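Local coordinates for ER-derived vesicles protein ERV41 (Saccharomyces cerevisiae, PDB 3ZLC) that travels in COPII-coated vesicles from the endoplasmic reticulum, is required for efficient transport of some secretory proteins to the Golgi, and facilitates retrograde transport back, at residues 37-42 with 236-241; 125-130 with 206-211; 172-177 with 191-196; 197-200 with 204-207. All blocks are in the same frame, centred on the assembly; numbering follows the deposited sequence.

Contact 1. Residues 37-42 with 236-241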
loop_
_atom_site.group_PDB
_atom_site.type_symbol
_atom_site.label_atom_id
_atom_site.label_comp_id
_atom_site.label_asym_id
_atom_site.label_seq_id
_atom_site.Cartn_x
_atom_site.Cartn_y
_atom_site.Cartn_z
ATOM N N ILE A 37 8.385 8.820 1.621
ATOM C CA ILE A 37 8.178 7.455 1.139
ATOM C C ILE A 37 9.537 6.915 0.704
ATOM O O ILE A 37 10.214 7.538 -0.130
ATOM C CB ILE A 37 7.159 7.442 -0.001
ATOM C CG1 ILE A 37 5.818 7.993 0.505
ATOM C CG2 ILE A 37 6.977 6.028 -0.588
ATOM C CD1 ILE A 37 4.798 8.107 -0.552
ATOM N N ASN A 38 9.957 5.801 1.311
ATOM C CA ASN A 38 11.257 5.198 1.022
ATOM C C ASN A 38 11.119 3.764 0.502
ATOM O O ASN A 38 10.171 3.056 0.856
ATOM C CB ASN A 38 12.126 5.173 2.283
ATOM C CG ASN A 38 12.661 6.554 2.668
ATOM O OD1 ASN A 38 13.729 6.972 2.211
ATOM N ND2 ASN A 38 11.924 7.258 3.528
ATOM N N VAL A 39 12.074 3.341 -0.323
ATOM C CA VAL A 39 12.178 1.943 -0.734
ATOM C C VAL A 39 13.547 1.469 -0.275
ATOM O O VAL A 39 14.544 2.208 -0.355
ATOM C CB VAL A 39 12.036 1.744 -2.268
ATOM C CG1 VAL A 39 12.420 0.320 -2.660
ATOM C CG2 VAL A 39 10.625 2.000 -2.713
ATOM N N ARG A 40 13.620 0.259 0.263
ATOM C CA ARG A 40 14.935 -0.329 0.443
ATOM C C ARG A 40 14.863 -1.810 0.155
ATOM O O ARG A 40 13.784 -2.404 0.217
ATOM C CB ARG A 40 15.506 -0.042 1.829
ATOM C CG ARG A 40 14.645 -0.494 2.976
ATOM C CD ARG A 40 15.538 -0.829 4.155
ATOM N NE ARG A 40 14.789 -1.355 5.294
ATOM C CZ ARG A 40 15.325 -1.634 6.479
ATOM N NH1 ARG A 40 16.620 -1.432 6.687
ATOM N NH2 ARG A 40 14.564 -2.111 7.454
ATOM N N ASP A 41 15.998 -2.405 -0.197
ATOM C CA ASP A 41 16.017 -3.843 -0.448
ATOM C C ASP A 41 17.342 -4.464 -0.041
ATOM O O ASP A 41 18.220 -3.780 0.493
ATOM C CB ASP A 41 15.620 -4.177 -1.903
ATOM C CG ASP A 41 16.581 -3.598 -2.943
ATOM O OD1 ASP A 41 17.810 -3.640 -2.737
ATOM O OD2 ASP A 41 16.096 -3.116 -3.989
ATOM N N GLN A 42 17.482 -5.761 -0.287
ATOM C CA GLN A 42 18.704 -6.469 0.068
ATOM C C GLN A 42 19.939 -5.791 -0.517
ATOM O O GLN A 42 20.975 -5.691 0.138
ATOM C CB GLN A 42 18.628 -7.910 -0.427
ATOM C CG GLN A 42 17.255 -8.514 -0.306
ATOM C CD GLN A 42 17.301 -9.981 0.048
ATOM O OE1 GLN A 42 16.915 -10.379 1.147
ATOM N NE2 GLN A 42 17.769 -10.799 -0.884
ATOM N N PHE A 236 5.086 -1.822 3.683
ATOM C CA PHE A 236 4.772 -2.964 2.825
ATOM C C PHE A 236 6.045 -3.765 2.618
ATOM O O PHE A 236 6.947 -3.320 1.907
ATOM C CB PHE A 236 4.279 -2.475 1.471
ATOM C CG PHE A 236 2.998 -1.668 1.540
ATOM C CD1 PHE A 236 3.035 -0.291 1.711
ATOM C CD2 PHE A 236 1.755 -2.292 1.411
ATOM C CE1 PHE A 236 1.848 0.468 1.756
ATOM C CE2 PHE A 236 0.566 -1.544 1.456
ATOM C CZ PHE A 236 0.615 -0.164 1.630
ATOM N N LYS A 237 6.146 -4.919 3.266
ATOM C CA LYS A 237 7.295 -5.788 3.043
ATOM C C LYS A 237 6.944 -6.733 1.915
ATOM O O LYS A 237 5.801 -7.212 1.816
ATOM C CB LYS A 237 7.645 -6.575 4.305
ATOM C CG LYS A 237 7.991 -5.690 5.492
ATOM C CD LYS A 237 9.311 -6.104 6.124
ATOM C CE LYS A 237 9.611 -5.265 7.364
ATOM N NZ LYS A 237 10.920 -5.619 7.992
ATOM N N TYR A 238 7.899 -6.976 1.026
ATOM C CA TYR A 238 7.605 -7.879 -0.082
ATOM C C TYR A 238 8.743 -8.846 -0.348
ATOM O O TYR A 238 9.918 -8.517 -0.181
ATOM C CB TYR A 238 7.231 -7.096 -1.356
ATOM C CG TYR A 238 8.186 -5.962 -1.679
ATOM C CD1 TYR A 238 9.358 -6.209 -2.383
ATOM C CD2 TYR A 238 7.915 -4.651 -1.291
ATOM C CE1 TYR A 238 10.232 -5.195 -2.700
ATOM C CE2 TYR A 238 8.807 -3.611 -1.604
ATOM C CZ TYR A 238 9.960 -3.899 -2.309
ATOM O OH TYR A 238 10.876 -2.910 -2.637
ATOM N N ASN A 239 8.379 -10.063 -0.727
ATOM C CA ASN A 239 9.359 -11.017 -1.217
ATOM C C ASN A 239 8.747 -11.768 -2.387
ATOM O O ASN A 239 7.518 -11.805 -2.541
ATOM C CB ASN A 239 9.786 -11.991 -0.126
ATOM C CG ASN A 239 11.173 -12.531 -0.366
ATOM O OD1 ASN A 239 11.673 -12.497 -1.505
ATOM N ND2 ASN A 239 11.817 -13.017 0.694
ATOM N N PHE A 240 9.597 -12.376 -3.204
ATOM C CA PHE A 240 9.138 -12.993 -4.445
ATOM C C PHE A 240 9.428 -14.479 -4.416
ATOM O O PHE A 240 10.568 -14.898 -4.216
ATOM C CB PHE A 240 9.806 -12.298 -5.643
ATOM C CG PHE A 240 9.535 -10.809 -5.676
ATOM C CD1 PHE A 240 8.399 -10.315 -6.295
ATOM C CD2 PHE A 240 10.399 -9.914 -5.035
ATOM C CE1 PHE A 240 8.129 -8.940 -6.305
ATOM C CE2 PHE A 240 10.130 -8.537 -5.033
ATOM C CZ PHE A 240 8.996 -8.054 -5.673
ATOM N N GLU A 241 8.380 -15.275 -4.592
ATOM C CA GLU A 241 8.514 -16.724 -4.499
ATOM C C GLU A 241 9.273 -17.272 -5.694
ATOM O O GLU A 241 9.110 -16.767 -6.814
ATOM C CB GLU A 241 7.124 -17.359 -4.415
ATOM C CG GLU A 241 6.313 -16.815 -3.237
ATOM C CD GLU A 241 5.068 -17.625 -2.970
ATOM O OE1 GLU A 241 4.892 -18.643 -3.671
ATOM O OE2 GLU A 241 4.275 -17.259 -2.062
HETATM O O HOH W 1 13.157 -4.292 -4.036
#
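The Tyr238 ring meets strand 35-41 with its hydroxyl end: OH lies 3.6 Å from Val39 CG1, and the two side chains cross at about a right angle. Water 1 sits at the edge of the same ring, in its plane. Tyr238 OH gives its hydrogen to this water at 3.0 Å, and the water in turn donates to Asp41 OD2 at 3.2 Å, so the phenol reaches the carboxylate through a single molecule. Asn126 also donates to OD2, and the other oxygen, OD1, is taken by Thr43 and Met44, which leaves the carboxylate firmly placed. Val39 turns CG1 to the tyrosine by keeping that methyl anti to its own N (169°). Arg40 and Lys237 bring their chain ends near each other as well, with Arg40 NH2 5.1 Å from Lys237 NZ; Glu131 OE1 forms long, weak ion pairs with both cations. Elsewhere on strand 233-240 the Phe236 ring stacks on Phe161. The backbones stay well apart, 9.6 Å between Val39 CA and Phe236 CA, because strand 130-136 runs between them, antiparallel to each. This is side-chain contact across an intervening strand, within the larger sheet of a lumenal domain built as a beta sandwich, where Tyr238 and Phe240 also touch Ile22 and Val20 of the second sheet.

Contact 2. Residues 125-130 with 206-211; sequences VNRVSG and EVDTNQ
Two hydrogen bonds from Arg127 converge on one oxygen of Asn210. NH1 and NH2 each lie 2.9 Å from Asn210 OD1, end-on and with the oxygen near the guanidinium plane, and sharing one acceptor bends both bonds, to 141° at NH1 and 144° at NH2. NH2 approaches nearly along the C=O axis, whereas NH1 comes from above the carbonyl plane. The arginine gets there on an extended chain, from CG to NE, that meets the asparagine from the opposite direction. Asn210 ND2 donates to Asp208 OD1 at 3.1 Å, arriving from above the carboxylate plane, so the amide is held at both ends. Arg127 lies in the loop between strand 117-126 of the smaller sheet and strand 130-136 of the larger one, and Asn210 lies on strand 209-219 of the larger sheet; the bond pair thus fastens the inter-sheet loop at one end of the beta sandwich. Water 2 adds an indirect link, accepting from Arg127 NH1 at 2.9 Å and donating to Asp208 OD2 at 2.7 Å. Direct attraction is electrostatic alone: Arg127 NH1 and Asp208 OD1 are 4.2 Å apart, the oxygen well out of the guanidinium plane. Pro197 and Phe240 pack against Arg127.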
loop_
_atom_site.group_PDB
_atom_site.type_symbol
_atom_site.label_atom_id
_atom_site.label_comp_id
_atom_site.label_asym_id
_atom_site.label_seq_id
_atom_site.Cartn_x
_atom_site.Cartn_y
_atom_site.Cartn_z
ATOM N N VAL A 125 11.093 -1.439 -8.820
ATOM C CA VAL A 125 12.032 -1.860 -7.787
ATOM C C VAL A 125 12.747 -3.124 -8.252
ATOM O O VAL A 125 12.269 -3.830 -9.154
ATOM C CB VAL A 125 11.323 -2.103 -6.427
ATOM C CG1 VAL A 125 10.620 -0.848 -5.946
ATOM C CG2 VAL A 125 10.315 -3.261 -6.534
ATOM N N ASN A 126 13.896 -3.412 -7.660
ATOM C CA ASN A 126 14.549 -4.680 -7.955
ATOM C C ASN A 126 13.627 -5.772 -7.458
ATOM O O ASN A 126 12.997 -5.612 -6.403
ATOM C CB ASN A 126 15.909 -4.769 -7.259
ATOM C CG ASN A 126 16.894 -3.740 -7.771
ATOM O OD1 ASN A 126 17.022 -3.536 -8.977
ATOM N ND2 ASN A 126 17.595 -3.079 -6.852
ATOM N N ARG A 127 13.521 -6.868 -8.211
ATOM C CA ARG A 127 12.638 -7.971 -7.829
ATOM C C ARG A 127 13.374 -8.862 -6.827
ATOM O O ARG A 127 13.742 -10.011 -7.131
ATOM C CB ARG A 127 12.190 -8.764 -9.071
ATOM C CG ARG A 127 10.994 -9.704 -8.838
ATOM C CD ARG A 127 10.619 -10.536 -10.090
ATOM N NE ARG A 127 9.635 -11.561 -9.725
ATOM C CZ ARG A 127 8.316 -11.411 -9.814
ATOM N NH1 ARG A 127 7.796 -10.275 -10.292
ATOM N NH2 ARG A 127 7.515 -12.396 -9.428
ATOM N N VAL A 128 13.622 -8.302 -5.644
ATOM C CA VAL A 128 14.257 -9.025 -4.539
ATOM C C VAL A 128 13.515 -8.647 -3.260
ATOM O O VAL A 128 12.687 -7.738 -3.266
ATOM C CB VAL A 128 15.765 -8.667 -4.383
ATOM C CG1 VAL A 128 16.572 -9.139 -5.581
ATOM C CG2 VAL A 128 15.942 -7.167 -4.172
ATOM N N SER A 129 13.798 -9.341 -2.163
ATOM C CA SER A 129 13.179 -8.997 -0.886
ATOM C C SER A 129 13.424 -7.514 -0.550
ATOM O O SER A 129 14.557 -7.045 -0.549
ATOM C CB SER A 129 13.729 -9.888 0.229
ATOM O OG SER A 129 13.121 -9.552 1.462
ATOM N N GLY A 130 12.359 -6.769 -0.289
ATOM C CA GLY A 130 12.525 -5.357 0.020
ATOM C C GLY A 130 11.338 -4.819 0.781
ATOM O O GLY A 130 10.481 -5.585 1.232
ATOM N N GLU A 206 4.750 -12.211 -22.195
ATOM C CA GLU A 206 5.304 -10.861 -22.210
ATOM C C GLU A 206 4.682 -9.954 -21.155
ATOM O O GLU A 206 5.271 -8.936 -20.779
ATOM C CB GLU A 206 5.156 -10.230 -23.597
ATOM C CG GLU A 206 3.723 -9.913 -23.997
ATOM C CD GLU A 206 2.966 -11.128 -24.524
ATOM O OE1 GLU A 206 3.573 -12.218 -24.632
ATOM O OE2 GLU A 206 1.763 -10.990 -24.840
ATOM N N VAL A 207 3.490 -10.301 -20.678
ATOM C CA VAL A 207 2.854 -9.481 -19.650
ATOM C C VAL A 207 3.354 -9.905 -18.272
ATOM O O VAL A 207 3.378 -11.091 -17.949
ATOM C CB VAL A 207 1.299 -9.527 -19.749
ATOM C CG1 VAL A 207 0.788 -10.928 -19.554
ATOM C CG2 VAL A 207 0.660 -8.584 -18.751
ATOM N N ASP A 208 3.767 -8.930 -17.464
ATOM C CA ASP A 208 4.322 -9.197 -16.141
ATOM C C ASP A 208 3.209 -9.374 -15.093
ATOM O O ASP A 208 2.958 -8.483 -14.284
ATOM C CB ASP A 208 5.274 -8.056 -15.735
ATOM C CG ASP A 208 6.068 -8.369 -14.476
ATOM O OD1 ASP A 208 5.993 -9.517 -13.981
ATOM O OD2 ASP A 208 6.767 -7.467 -13.973
ATOM N N THR A 209 2.562 -10.538 -15.102
ATOM C CA THR A 209 1.454 -10.820 -14.185
ATOM C C THR A 209 1.922 -11.473 -12.895
ATOM O O THR A 209 2.717 -12.420 -12.917
ATOM C CB THR A 209 0.396 -11.724 -14.849
ATOM O OG1 THR A 209 1.044 -12.843 -15.473
ATOM C CG2 THR A 209 -0.365 -10.941 -15.903
ATOM N N ASN A 210 1.420 -10.963 -11.773
ATOM C CA ASN A 210 1.777 -11.488 -10.454
ATOM C C ASN A 210 0.561 -11.443 -9.566
ATOM O O ASN A 210 -0.305 -10.563 -9.719
ATOM C CB ASN A 210 2.861 -10.623 -9.792
ATOM C CG ASN A 210 4.117 -10.525 -10.622
ATOM O OD1 ASN A 210 5.057 -11.297 -10.432
ATOM N ND2 ASN A 210 4.149 -9.572 -11.545
ATOM N N GLN A 211 0.504 -12.370 -8.620
ATOM C CA GLN A 211 -0.491 -12.298 -7.564
ATOM C C GLN A 211 0.225 -12.440 -6.221
ATOM O O GLN A 211 1.367 -12.929 -6.157
ATOM C CB GLN A 211 -1.536 -13.410 -7.763
ATOM C CG GLN A 211 -0.959 -14.844 -7.764
ATOM C CD GLN A 211 -1.968 -15.838 -8.306
ATOM O OE1 GLN A 211 -2.393 -15.729 -9.460
ATOM N NE2 GLN A 211 -2.382 -16.796 -7.472
HETATM O O HOH W 2 8.702 -8.656 -12.547
#

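Contact 3. Residues 172-177 with 191-196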
loop_
_atom_site.group_PDB
_atom_site.type_symbol
_atom_site.label_atom_id
_atom_site.label_comp_id
_atom_site.label_asym_id
_atom_site.label_seq_id
_atom_site.Cartn_x
_atom_site.Cartn_y
_atom_site.Cartn_z
ATOM N N ASN A 172 -6.114 -8.521 -5.828
ATOM C CA ASN A 172 -5.063 -8.230 -4.855
ATOM C C ASN A 172 -5.664 -8.150 -3.457
ATOM O O ASN A 172 -6.664 -7.455 -3.251
ATOM C CB ASN A 172 -4.397 -6.880 -5.193
ATOM C CG ASN A 172 -3.776 -6.872 -6.575
ATOM O OD1 ASN A 172 -2.903 -7.707 -6.874
ATOM N ND2 ASN A 172 -4.236 -5.956 -7.441
ATOM N N PRO A 173 -5.062 -8.848 -2.485
ATOM C CA PRO A 173 -5.693 -8.830 -1.159
ATOM C C PRO A 173 -5.852 -7.423 -0.569
ATOM O O PRO A 173 -6.841 -7.183 0.136
ATOM C CB PRO A 173 -4.717 -9.621 -0.292
ATOM C CG PRO A 173 -3.915 -10.484 -1.267
ATOM C CD PRO A 173 -3.902 -9.759 -2.577
ATOM N N LEU A 174 -4.907 -6.514 -0.821
ATOM C CA LEU A 174 -5.000 -5.186 -0.183
ATOM C C LEU A 174 -5.859 -4.173 -0.933
ATOM O O LEU A 174 -6.186 -3.128 -0.371
ATOM C CB LEU A 174 -3.613 -4.597 0.111
ATOM C CG LEU A 174 -2.763 -5.510 0.998
ATOM C CD1 LEU A 174 -1.402 -4.858 1.232
ATOM C CD2 LEU A 174 -3.474 -5.830 2.319
ATOM N N ASP A 175 -6.258 -4.471 -2.172
ATOM C CA ASP A 175 -7.107 -3.539 -2.934
ATOM C C ASP A 175 -8.426 -3.296 -2.232
ATOM O O ASP A 175 -9.054 -4.243 -1.741
ATOM C CB ASP A 175 -7.444 -4.086 -4.340
ATOM C CG ASP A 175 -6.292 -3.967 -5.311
ATOM O OD1 ASP A 175 -5.208 -3.520 -4.899
ATOM O OD2 ASP A 175 -6.458 -4.368 -6.485
ATOM N N ASN A 176 -8.867 -2.039 -2.223
ATOM C CA ASN A 176 -10.147 -1.676 -1.622
ATOM C C ASN A 176 -10.267 -2.127 -0.154
ATOM O O ASN A 176 -11.262 -2.712 0.257
ATOM C CB ASN A 176 -11.313 -2.222 -2.464
ATOM C CG ASN A 176 -11.194 -1.845 -3.938
ATOM O OD1 ASN A 176 -11.042 -2.712 -4.796
ATOM N ND2 ASN A 176 -11.247 -0.547 -4.231
ATOM N N THR A 177 -9.247 -1.823 0.638
ATOM C CA THR A 177 -9.278 -2.110 2.067
ATOM C C THR A 177 -8.892 -0.838 2.796
ATOM O O THR A 177 -8.316 0.062 2.197
ATOM C CB THR A 177 -8.271 -3.203 2.455
ATOM O OG1 THR A 177 -6.952 -2.746 2.160
ATOM C CG2 THR A 177 -8.549 -4.498 1.689
ATOM N N TYR A 191 2.474 -4.755 6.318
ATOM C CA TYR A 191 1.943 -5.821 5.491
ATOM C C TYR A 191 3.090 -6.649 4.915
ATOM O O TYR A 191 4.022 -6.101 4.294
ATOM C CB TYR A 191 1.121 -5.236 4.354
ATOM C CG TYR A 191 -0.054 -4.366 4.773
ATOM C CD1 TYR A 191 -1.290 -4.933 5.083
ATOM C CD2 TYR A 191 0.060 -2.984 4.821
ATOM C CE1 TYR A 191 -2.387 -4.140 5.443
ATOM C CE2 TYR A 191 -1.027 -2.179 5.177
ATOM C CZ TYR A 191 -2.252 -2.771 5.476
ATOM O OH TYR A 191 -3.332 -1.982 5.833
ATOM N N TYR A 192 3.028 -7.962 5.120
ATOM C CA TYR A 192 4.007 -8.882 4.535
ATOM C C TYR A 192 3.412 -9.582 3.335
ATOM O O TYR A 192 2.580 -10.486 3.482
ATOM C CB TYR A 192 4.427 -9.933 5.556
ATOM C CG TYR A 192 5.246 -9.368 6.686
ATOM C CD1 TYR A 192 4.633 -8.857 7.825
ATOM C CD2 TYR A 192 6.639 -9.343 6.617
ATOM C CE1 TYR A 192 5.388 -8.331 8.870
ATOM C CE2 TYR A 192 7.400 -8.826 7.660
ATOM C CZ TYR A 192 6.764 -8.320 8.775
ATOM O OH TYR A 192 7.510 -7.797 9.802
ATOM N N THR A 193 3.858 -9.189 2.149
ATOM C CA THR A 193 3.257 -9.698 0.914
ATOM C C THR A 193 4.204 -10.677 0.246
ATOM O O THR A 193 5.410 -10.411 0.145
ATOM C CB THR A 193 2.934 -8.562 -0.079
ATOM O OG1 THR A 193 4.147 -7.895 -0.477
ATOM C CG2 THR A 193 1.947 -7.573 0.548
ATOM N N SER A 194 3.674 -11.813 -0.198
ATOM C CA SER A 194 4.511 -12.823 -0.850
ATOM C C SER A 194 3.999 -12.948 -2.277
ATOM O O SER A 194 2.835 -13.319 -2.508
ATOM C CB SER A 194 4.411 -14.163 -0.124
ATOM O OG SER A 194 5.286 -15.134 -0.704
ATOM N N VAL A 195 4.872 -12.642 -3.231
ATOM C CA VAL A 195 4.476 -12.388 -4.608
ATOM C C VAL A 195 4.809 -13.586 -5.496
ATOM O O VAL A 195 5.934 -14.100 -5.472
ATOM C CB VAL A 195 5.185 -11.102 -5.129
ATOM C CG1 VAL A 195 4.714 -10.735 -6.539
ATOM C CG2 VAL A 195 4.910 -9.930 -4.177
ATOM N N VAL A 196 3.828 -14.027 -6.277
ATOM C CA VAL A 196 4.001 -15.183 -7.154
ATOM C C VAL A 196 3.818 -14.734 -8.585
ATOM O O VAL A 196 2.770 -14.165 -8.912
ATOM C CB VAL A 196 2.939 -16.249 -6.862
ATOM C CG1 VAL A 196 3.161 -17.495 -7.743
ATOM C CG2 VAL A 196 2.974 -16.626 -5.415
HETATM O O HOH W 3 -5.609 -2.923 4.569
#
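This is a buried apolar contact, with a CH-pi interaction at its centre, in which Leu174 of the loop after strand 156-163 lies over a face of the Tyr191 ring on strand 188-200. Leu174 CD1 is 4.1 Å from the ring centroid and 25° off the normal, displaced toward the CG-CD1 bond. The second methyl, CD2, stands on the same side of the ring, beyond its rim at the CD1-CE1 bond, 3.6 Å from Tyr191 CD1. With Leu174 CG anti to its carbonyl carbon (chi1 -57°), the isobutyl fork is directed onto the aromatic ring and CD1 also comes to 4.4 Å from Thr193 CG2. The leucine is presented by a type I beta turn from Asn172 to Asp175, followed by a G1 beta bulge in which Asn176 and Thr177 both face Ile158 of strand 156-163. Across the turn Asn172 ND2 donates to Asp175 OD2 at 2.9 Å in an almost straight bond, and Thr177 OG1 gives its hydrogen to Leu174 O at 2.7 Å. The loop joins strands 156-163 and 177-179 of the smaller sheet, and its leucine reaches the larger one. At the far end of the ring, water 3 donates to Thr177 OG1 at 2.8 Å and lies equally close, 2.8 Å, to Tyr191 OH, which is also hydrogen-bonded to His156 and Gln179. Polar groups thus fix the phenol end while the leucine packs on the ring. Phe236 touches Leu174 and meets the Tyr191 ring at a shallow angle, and Thr193 OG1 bonds to Lys237 O.

Contact 4. Residues 197-200 with 204-207; sequences PTLF and GAEV
Phe200 N donates to water 5 at 2.7 Å, and the same water donates to Gly204 O at 3.1 Å, so that a water bridges the two sides of a beta hairpin just where strand 188-200 ends. The direct bond lies beside it: Gly204 N donates to Phe200 O at 3.0 Å, slightly bent (149°). A carbonyl bonded to the N-H four residues on closes a ring of the alpha-turn kind, which begins the connection back to strand 209-219. Gly204 takes a positive phi of 106° with an extended psi, a combination that glycine adopts readily and other residues seldom do. Farther down the hairpin, water 4 stands between two facing carbonyls, 3.0 Å from Thr198 O and 2.8 Å from Val207 O. More acceptors surround it than it has hydrogens, so its bonds are probably shared among them; Thr198 O also accepts from Thr209 OG1. Phe200 leads its ring away from the loop, toward Tyr167 and Tyr169, while Leu199 swings the other way, CG anti to its backbone N (chi1 170°), and lays a methyl along the loop. That methyl, Leu199 CD1, rests 3.6 Å from Gly204 O, equally near Ala205 CA, and 3.9 Å from Ala205 CB.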
loop_
_atom_site.group_PDB
_atom_site.type_symbol
_atom_site.label_atom_id
_atom_site.label_comp_id
_atom_site.label_asym_id
_atom_site.label_seq_id
_atom_site.Cartn_x
_atom_site.Cartn_y
_atom_site.Cartn_z
ATOM N N PRO A 197 4.837 -14.964 -9.449
ATOM C CA PRO A 197 4.665 -14.594 -10.854
ATOM C C PRO A 197 3.791 -15.636 -11.536
ATOM O O PRO A 197 3.879 -16.825 -11.218
ATOM C CB PRO A 197 6.095 -14.662 -11.416
ATOM C CG PRO A 197 6.765 -15.751 -10.583
ATOM C CD PRO A 197 6.171 -15.547 -9.182
ATOM N N THR A 198 2.945 -15.209 -12.464
ATOM C CA THR A 198 2.062 -16.166 -13.123
ATOM C C THR A 198 2.146 -16.060 -14.640
ATOM O O THR A 198 2.388 -14.987 -15.192
ATOM C CB THR A 198 0.614 -15.962 -12.692
ATOM O OG1 THR A 198 0.252 -14.587 -12.897
ATOM C CG2 THR A 198 0.443 -16.328 -11.228
ATOM N N LEU A 199 1.963 -17.180 -15.314
ATOM C CA LEU A 199 1.882 -17.145 -16.762
ATOM C C LEU A 199 0.478 -17.567 -17.160
ATOM O O LEU A 199 0.104 -18.730 -17.001
ATOM C CB LEU A 199 2.945 -18.053 -17.400
ATOM C CG LEU A 199 2.825 -18.292 -18.918
ATOM C CD1 LEU A 199 2.495 -17.015 -19.650
ATOM C CD2 LEU A 199 4.100 -18.894 -19.495
ATOM N N PHE A 200 -0.314 -16.614 -17.644
ATOM C CA PHE A 200 -1.626 -16.947 -18.186
ATOM C C PHE A 200 -1.448 -17.095 -19.680
ATOM O O PHE A 200 -1.221 -16.101 -20.374
ATOM C CB PHE A 200 -2.639 -15.832 -17.928
ATOM C CG PHE A 200 -2.954 -15.615 -16.476
ATOM C CD1 PHE A 200 -3.923 -16.385 -15.833
ATOM C CD2 PHE A 200 -2.298 -14.629 -15.757
ATOM C CE1 PHE A 200 -4.216 -16.178 -14.488
ATOM C CE2 PHE A 200 -2.589 -14.414 -14.408
ATOM C CZ PHE A 200 -3.549 -15.195 -13.776
ATOM N N GLY A 204 -0.354 -14.262 -22.540
ATOM C CA GLY A 204 1.002 -14.227 -23.067
ATOM C C GLY A 204 2.055 -14.129 -21.973
ATOM O O GLY A 204 1.757 -13.719 -20.849
ATOM N N ALA A 205 3.291 -14.487 -22.304
ATOM C CA ALA A 205 4.389 -14.457 -21.335
ATOM C C ALA A 205 5.020 -13.070 -21.217
ATOM O O ALA A 205 5.745 -12.791 -20.263
ATOM C CB ALA A 205 5.443 -15.500 -21.701
ATOM N N GLU A 206 4.750 -12.211 -22.195
ATOM C CA GLU A 206 5.304 -10.861 -22.210
ATOM C C GLU A 206 4.682 -9.954 -21.155
ATOM O O GLU A 206 5.271 -8.936 -20.779
ATOM C CB GLU A 206 5.156 -10.230 -23.597
ATOM C CG GLU A 206 3.723 -9.913 -23.997
ATOM C CD GLU A 206 2.966 -11.128 -24.524
ATOM O OE1 GLU A 206 3.573 -12.218 -24.632
ATOM O OE2 GLU A 206 1.763 -10.990 -24.840
ATOM N N VAL A 207 3.490 -10.301 -20.678
ATOM C CA VAL A 207 2.854 -9.481 -19.650
ATOM C C VAL A 207 3.354 -9.905 -18.272
ATOM O O VAL A 207 3.378 -11.091 -17.949
ATOM C CB VAL A 207 1.299 -9.527 -19.749
ATOM C CG1 VAL A 207 0.788 -10.928 -19.554
ATOM C CG2 VAL A 207 0.660 -8.584 -18.751
HETATM O O HOH W 4 4.283 -13.511 -16.918
HETATM O O HOH W 5 0.514 -14.022 -18.039
#

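Overall arrangement
From the N terminus the chain opens contact 1 at 37-42 and, before closing it, contact 2 at 125-130. Contact 3 opens at 172-177 and closes at 191-196, inside the span of contact 2, and contact 4 follows in series on the same strand 188-200, closing at 204-207. Contact 2 closes at once on 206-211, sharing Glu206 and Val207 with contact 4, and contact 1 closes last at 236-241, enclosing the other three. Nothing crosses. Contact 1 spans three strands of the larger sheet; contact 2 fastens the loop that passes between the sheets, contact 3 lays a loop of the smaller sheet on the larger, and contact 4 closes the hairpin of strands 188-200 and 209-219.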